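Local structure of fibrillarin-like rRNA/tRNA 2'-O-methyltransferase (Aeropyrum pernix, 4DF3) at residues Y58-E72 against K212-M226. The protein probably methylates ribose 2'-hydroxyls in rRNA and tRNA, using S-adenosyl-L-methionine, at sites chosen by a guide RNA within box C/D ribonucleoprotein particles. The protein carries 2 engineered substitutions. Residues are numbered along the deposited sequence; the frame is centred on the assembly and turned at random.
Sequences YRSKLAAALLKGLIE and KDVVHLDPFDRDHAM
Lys68 NZ is held by two backbone carbonyls where strand 212-216 runs out into its loop: Asp218 O at 2.8 Å, met in the carbonyl plane, and His216 O at 2.9 Å, approached from above its own carbonyl plane. Successive bends beyond CG (chi2 -49°, chi3 -57°) curl the chain back to them, laying Lys68 CD against the edge of the Phe220 ring. Shortened to an alanine, the residue would lose its ammonium group, and both carbonyls would probably be left without that donor and the Phe220 edge less supported. Phe220 also turns its edge to the face of Tyr58, CD1 over the ring centre and the planes at 63°, a T-shaped pair, while its CB presses on Ala64 CB at 3.4 Å. Along the helix, Leu217 CD2, Val215 CG2 and Met226 CB converge on Ala65. Lys61 lays CE over the His224 face, 3.8 Å from the ring centroid; that ring is fixed by a hydrogen bond from ND1 to Asp221 OD1 (2.7 Å), and Lys61 NZ goes on to a salt bridge with Asp154 beside the bound S-adenosylmethionine. Beyond the Schellman turn at Gly69, Asp213 OD2 takes a weak bond from Ile71 N, and Lys212 NZ reaches the syn lone pair of Glu72 OE2 in a 2.8 Å salt bridge, an oxygen shared with Tyr228 OH. Helix 61-67 thus crosses the antiparallel end of the Rossmann-like methyltransferase sheet, over strand 224-229 and edge strand 211-216, with Trp55 and Tyr152 against Leu62.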
loop_
_atom_site.group_PDB
_atom_site.type_symbol
_atom_site.label_atom_id
_atom_site.label_comp_id
_atom_site.label_asym_id
_atom_site.label_seq_id
_atom_site.Cartn_x
_atom_site.Cartn_y
_atom_site.Cartn_z
ATOM N N TYR A 58 -10.073 -7.351 1.258
ATOM C CA TYR A 58 -11.277 -6.550 1.432
ATOM C C TYR A 58 -11.063 -5.399 2.357
ATOM O O TYR A 58 -11.954 -4.560 2.429
ATOM C CB TYR A 58 -12.492 -7.371 1.990
ATOM C CG TYR A 58 -13.034 -8.334 0.939
ATOM C CD1 TYR A 58 -13.927 -7.880 -0.040
ATOM C CD2 TYR A 58 -12.649 -9.691 0.926
ATOM C CE1 TYR A 58 -14.502 -8.723 -1.041
ATOM C CE2 TYR A 58 -13.176 -10.569 -0.101
ATOM C CZ TYR A 58 -14.132 -10.077 -1.069
ATOM O OH TYR A 58 -14.657 -10.907 -2.080
ATOM N N ARG A 59 -9.902 -5.324 3.009
ATOM C CA ARG A 59 -9.560 -4.181 3.899
ATOM C C ARG A 59 -8.299 -3.411 3.440
ATOM O O ARG A 59 -7.931 -2.347 4.043
ATOM C CB ARG A 59 -9.259 -4.699 5.286
ATOM C CG ARG A 59 -10.396 -5.458 5.972
ATOM C CD ARG A 59 -11.592 -4.528 6.428
ATOM N NE ARG A 59 -11.146 -3.310 7.125
ATOM C CZ ARG A 59 -10.681 -3.234 8.386
ATOM N NH1 ARG A 59 -10.614 -4.310 9.181
ATOM N NH2 ARG A 59 -10.269 -2.047 8.856
ATOM N N SER A 60 -7.664 -3.935 2.396
ATOM C CA SER A 60 -6.435 -3.258 1.905
ATOM C C SER A 60 -6.352 -3.247 0.424
ATOM O O SER A 60 -6.252 -4.354 -0.246
ATOM C CB SER A 60 -5.189 -3.977 2.491
ATOM O OG SER A 60 -3.960 -3.495 1.878
ATOM N N LYS A 61 -6.294 -2.025 -0.126
ATOM C CA LYS A 61 -6.311 -1.952 -1.596
ATOM C C LYS A 61 -5.100 -2.563 -2.301
ATOM O O LYS A 61 -5.209 -3.100 -3.458
ATOM C CB LYS A 61 -6.512 -0.501 -2.028
ATOM C CG LYS A 61 -7.948 0.042 -1.746
ATOM C CD LYS A 61 -8.006 1.490 -2.263
ATOM C CE LYS A 61 -9.126 2.361 -1.662
ATOM N NZ LYS A 61 -8.801 2.813 -0.271
ATOM N N LEU A 62 -3.944 -2.534 -1.619
ATOM C CA LEU A 62 -2.752 -3.151 -2.257
ATOM C C LEU A 62 -2.836 -4.647 -2.354
ATOM O O LEU A 62 -2.434 -5.258 -3.367
ATOM C CB LEU A 62 -1.463 -2.768 -1.466
ATOM C CG LEU A 62 -0.091 -3.340 -1.952
ATOM C CD1 LEU A 62 0.004 -3.077 -3.470
ATOM C CD2 LEU A 62 1.042 -2.686 -1.088
ATOM N N ALA A 63 -3.358 -5.308 -1.307
ATOM C CA ALA A 63 -3.572 -6.752 -1.344
ATOM C C ALA A 63 -4.610 -7.020 -2.439
ATOM O O ALA A 63 -4.443 -7.959 -3.211
ATOM C CB ALA A 63 -4.185 -7.228 0.014
ATOM N N ALA A 64 -5.691 -6.206 -2.488
ATOM C CA ALA A 64 -6.657 -6.354 -3.621
ATOM C C ALA A 64 -5.997 -6.268 -4.999
ATOM O O ALA A 64 -6.274 -7.105 -5.936
ATOM C CB ALA A 64 -7.832 -5.340 -3.473
ATOM N N ALA A 65 -5.045 -5.340 -5.144
ATOM C CA ALA A 65 -4.429 -5.169 -6.459
ATOM C C ALA A 65 -3.628 -6.415 -6.842
ATOM O O ALA A 65 -3.644 -6.839 -8.035
ATOM C CB ALA A 65 -3.575 -3.936 -6.523
ATOM N N LEU A 66 -2.970 -7.036 -5.849
ATOM C CA LEU A 66 -2.176 -8.267 -6.155
ATOM C C LEU A 66 -3.114 -9.396 -6.579
ATOM O O LEU A 66 -2.863 -10.060 -7.578
ATOM C CB LEU A 66 -1.365 -8.732 -4.914
ATOM C CG LEU A 66 -0.270 -7.719 -4.528
ATOM C CD1 LEU A 66 0.402 -8.188 -3.174
ATOM C CD2 LEU A 66 0.830 -7.666 -5.582
ATOM N N LEU A 67 -4.202 -9.541 -5.844
ATOM C CA LEU A 67 -5.133 -10.660 -6.095
ATOM C C LEU A 67 -5.917 -10.434 -7.404
ATOM O O LEU A 67 -6.432 -11.397 -7.985
ATOM C CB LEU A 67 -6.087 -10.875 -4.922
ATOM C CG LEU A 67 -5.452 -11.356 -3.604
ATOM C CD1 LEU A 67 -6.480 -11.679 -2.564
ATOM C CD2 LEU A 67 -4.532 -12.510 -3.870
ATOM N N LYS A 68 -5.993 -9.164 -7.858
ATOM C CA LYS A 68 -6.588 -8.839 -9.149
ATOM C C LYS A 68 -5.571 -8.863 -10.330
ATOM O O LYS A 68 -5.862 -8.430 -11.454
ATOM C CB LYS A 68 -7.308 -7.470 -9.046
ATOM C CG LYS A 68 -8.609 -7.540 -8.162
ATOM C CD LYS A 68 -9.579 -8.667 -8.481
ATOM C CE LYS A 68 -10.039 -8.632 -9.956
ATOM N NZ LYS A 68 -10.688 -7.295 -10.290
ATOM N N GLY A 69 -4.335 -9.215 -10.054
ATOM C CA GLY A 69 -3.350 -9.477 -11.138
ATOM C C GLY A 69 -2.374 -8.341 -11.394
ATOM O O GLY A 69 -1.723 -8.282 -12.445
ATOM N N LEU A 70 -2.204 -7.432 -10.427
ATOM C CA LEU A 70 -1.156 -6.442 -10.593
ATOM C C LEU A 70 0.165 -7.198 -10.994
ATOM O O LEU A 70 0.504 -8.253 -10.460
ATOM C CB LEU A 70 -0.980 -5.655 -9.237
ATOM C CG LEU A 70 0.211 -4.675 -9.248
ATOM C CD1 LEU A 70 0.049 -3.551 -10.230
ATOM C CD2 LEU A 70 0.421 -4.028 -7.874
ATOM N N ILE A 71 0.904 -6.632 -11.954
ATOM C CA ILE A 71 1.965 -7.408 -12.660
ATOM C C ILE A 71 3.114 -7.899 -11.761
ATOM O O ILE A 71 3.748 -8.933 -12.083
ATOM C CB ILE A 71 2.448 -6.542 -13.885
ATOM C CG1 ILE A 71 3.353 -7.299 -14.865
ATOM C CG2 ILE A 71 3.059 -5.210 -13.407
ATOM C CD1 ILE A 71 3.436 -6.582 -16.229
ATOM N N GLU A 72 3.400 -7.176 -10.659
ATOM C CA GLU A 72 4.553 -7.474 -9.728
ATOM C C GLU A 72 4.230 -6.708 -8.469
ATOM O O GLU A 72 3.354 -5.800 -8.517
ATOM C CB GLU A 72 5.905 -7.016 -10.297
ATOM C CG GLU A 72 6.063 -5.572 -10.622
ATOM C CD GLU A 72 6.844 -5.307 -11.889
ATOM O OE1 GLU A 72 7.260 -6.247 -12.610
ATOM O OE2 GLU A 72 6.978 -4.127 -12.210
ATOM N N LYS A 212 2.647 1.546 -15.925
ATOM C CA LYS A 212 3.067 0.195 -16.170
ATOM C C LYS A 212 1.929 -0.800 -16.079
ATOM O O LYS A 212 1.927 -1.847 -16.771
ATOM C CB LYS A 212 4.161 -0.183 -15.190
ATOM C CG LYS A 212 4.962 -1.406 -15.637
ATOM C CD LYS A 212 6.274 -1.627 -14.883
ATOM C CE LYS A 212 7.000 -2.782 -15.570
ATOM N NZ LYS A 212 8.016 -3.322 -14.675
ATOM N N ASP A 213 0.970 -0.526 -15.198
ATOM C CA ASP A 213 -0.166 -1.462 -15.023
ATOM C C ASP A 213 -1.327 -0.706 -14.364
ATOM O O ASP A 213 -1.106 0.321 -13.683
ATOM C CB ASP A 213 0.212 -2.702 -14.186
ATOM C CG ASP A 213 -0.705 -3.905 -14.432
ATOM O OD1 ASP A 213 -1.524 -3.906 -15.354
ATOM O OD2 ASP A 213 -0.676 -4.853 -13.649
ATOM N N VAL A 214 -2.552 -1.184 -14.621
ATOM C CA VAL A 214 -3.735 -0.680 -13.925
ATOM C C VAL A 214 -4.630 -1.875 -13.719
ATOM O O VAL A 214 -4.911 -2.615 -14.685
ATOM C CB VAL A 214 -4.549 0.402 -14.700
ATOM C CG1 VAL A 214 -5.808 1.010 -13.750
ATOM C CG2 VAL A 214 -3.672 1.551 -15.095
ATOM N N VAL A 215 -5.076 -2.095 -12.485
ATOM C CA VAL A 215 -6.045 -3.146 -12.256
ATOM C C VAL A 215 -7.235 -2.592 -11.473
ATOM O O VAL A 215 -7.066 -1.879 -10.492
ATOM C CB VAL A 215 -5.507 -4.475 -11.553
ATOM C CG1 VAL A 215 -4.512 -5.247 -12.497
ATOM C CG2 VAL A 215 -4.937 -4.210 -10.101
ATOM N N HIS A 216 -8.445 -2.952 -11.912
ATOM C CA HIS A 216 -9.588 -2.630 -11.103
ATOM C C HIS A 216 -9.692 -3.574 -9.878
ATOM O O HIS A 216 -9.287 -4.742 -9.968
ATOM C CB HIS A 216 -10.881 -2.649 -11.967
ATOM C CG HIS A 216 -12.020 -1.944 -11.291
ATOM N ND1 HIS A 216 -12.845 -2.585 -10.384
ATOM C CD2 HIS A 216 -12.442 -0.659 -11.329
ATOM C CE1 HIS A 216 -13.679 -1.726 -9.857
ATOM N NE2 HIS A 216 -13.505 -0.559 -10.459
ATOM N N LEU A 217 -10.231 -3.087 -8.753
ATOM C CA LEU A 217 -10.193 -3.825 -7.517
ATOM C C LEU A 217 -11.465 -4.584 -7.171
ATOM O O LEU A 217 -11.531 -5.193 -6.138
ATOM C CB LEU A 217 -9.798 -2.899 -6.343
ATOM C CG LEU A 217 -8.471 -2.196 -6.578
ATOM C CD1 LEU A 217 -8.104 -1.222 -5.353
ATOM C CD2 LEU A 217 -7.259 -3.205 -6.966
ATOM N N ASP A 218 -12.468 -4.550 -8.051
ATOM C CA ASP A 218 -13.713 -5.224 -7.743
ATOM C C ASP A 218 -13.468 -6.732 -7.594
ATOM O O ASP A 218 -12.695 -7.274 -8.375
ATOM C CB ASP A 218 -14.679 -4.988 -8.899
ATOM C CG ASP A 218 -15.969 -5.746 -8.727
ATOM O OD1 ASP A 218 -16.825 -5.224 -8.013
ATOM O OD2 ASP A 218 -16.072 -6.860 -9.238
ATOM N N PRO A 219 -14.124 -7.395 -6.592
ATOM C CA PRO A 219 -15.088 -6.865 -5.622
ATOM C C PRO A 219 -14.491 -6.478 -4.312
ATOM O O PRO A 219 -15.230 -6.180 -3.388
ATOM C CB PRO A 219 -16.010 -8.108 -5.384
ATOM C CG PRO A 219 -14.936 -9.216 -5.178
ATOM C CD PRO A 219 -13.950 -8.864 -6.403
ATOM N N PHE A 220 -13.184 -6.605 -4.170
ATOM C CA PHE A 220 -12.496 -6.223 -2.919
ATOM C C PHE A 220 -12.721 -4.746 -2.594
ATOM O O PHE A 220 -12.953 -4.356 -1.413
ATOM C CB PHE A 220 -10.995 -6.519 -3.050
ATOM C CG PHE A 220 -10.670 -7.958 -3.350
ATOM C CD1 PHE A 220 -10.977 -8.967 -2.427
ATOM C CD2 PHE A 220 -10.063 -8.281 -4.549
ATOM C CE1 PHE A 220 -10.667 -10.265 -2.690
ATOM C CE2 PHE A 220 -9.772 -9.568 -4.839
ATOM C CZ PHE A 220 -10.072 -10.588 -3.857
ATOM N N ASP A 221 -12.665 -3.938 -3.642
ATOM C CA ASP A 221 -13.133 -2.552 -3.590
ATOM C C ASP A 221 -13.808 -2.233 -4.924
ATOM O O ASP A 221 -13.180 -2.241 -5.967
ATOM C CB ASP A 221 -11.969 -1.584 -3.295
ATOM C CG ASP A 221 -12.446 -0.163 -3.021
ATOM O OD1 ASP A 221 -13.148 0.448 -3.842
ATOM O OD2 ASP A 221 -12.122 0.398 -1.970
ATOM N N ARG A 222 -15.120 -1.990 -4.880
ATOM C CA ARG A 222 -15.898 -1.872 -6.109
ATOM C C ARG A 222 -15.700 -0.543 -6.806
ATOM O O ARG A 222 -16.046 -0.386 -7.970
ATOM C CB ARG A 222 -17.393 -2.019 -5.814
ATOM C CG ARG A 222 -17.769 -3.387 -5.294
ATOM C CD ARG A 222 -19.247 -3.394 -4.862
ATOM N NE ARG A 222 -19.409 -2.517 -3.694
ATOM C CZ ARG A 222 -20.575 -2.236 -3.111
ATOM N NH1 ARG A 222 -21.700 -2.742 -3.595
ATOM N NH2 ARG A 222 -20.613 -1.436 -2.062
ATOM N N ASP A 223 -15.110 0.405 -6.088
ATOM C CA ASP A 223 -15.073 1.767 -6.581
ATOM C C ASP A 223 -13.683 2.311 -6.925
ATOM O O ASP A 223 -13.573 3.481 -7.198
ATOM C CB ASP A 223 -15.740 2.705 -5.587
ATOM C CG ASP A 223 -17.166 2.352 -5.381
ATOM O OD1 ASP A 223 -17.772 1.925 -6.366
ATOM O OD2 ASP A 223 -17.670 2.448 -4.260
ATOM N N HIS A 224 -12.660 1.471 -6.934
ATOM C CA HIS A 224 -11.268 1.929 -7.152
ATOM C C HIS A 224 -10.481 0.992 -8.063
ATOM O O HIS A 224 -10.802 -0.219 -8.133
ATOM C CB HIS A 224 -10.515 2.042 -5.809
ATOM C CG HIS A 224 -11.032 3.135 -4.932
ATOM N ND1 HIS A 224 -12.079 2.964 -4.054
ATOM C CD2 HIS A 224 -10.591 4.411 -4.759
ATOM C CE1 HIS A 224 -12.292 4.104 -3.400
ATOM N NE2 HIS A 224 -11.372 4.981 -3.782
ATOM N N ALA A 225 -9.444 1.529 -8.694
ATOM C CA ALA A 225 -8.448 0.745 -9.391
ATOM C C ALA A 225 -7.130 1.111 -8.733
ATOM O O ALA A 225 -7.007 2.167 -8.097
ATOM C CB ALA A 225 -8.434 1.188 -10.901
ATOM N N MET A 226 -6.125 0.303 -8.946
ATOM C CA MET A 226 -4.738 0.631 -8.582
ATOM C C MET A 226 -3.882 0.931 -9.802
ATOM O O MET A 226 -3.773 0.072 -10.709
ATOM C CB MET A 226 -4.201 -0.555 -7.773
ATOM C CG MET A 226 -2.686 -0.332 -7.235
ATOM S SD MET A 226 -2.741 0.975 -5.969
ATOM C CE MET A 226 -3.409 -0.026 -4.598
#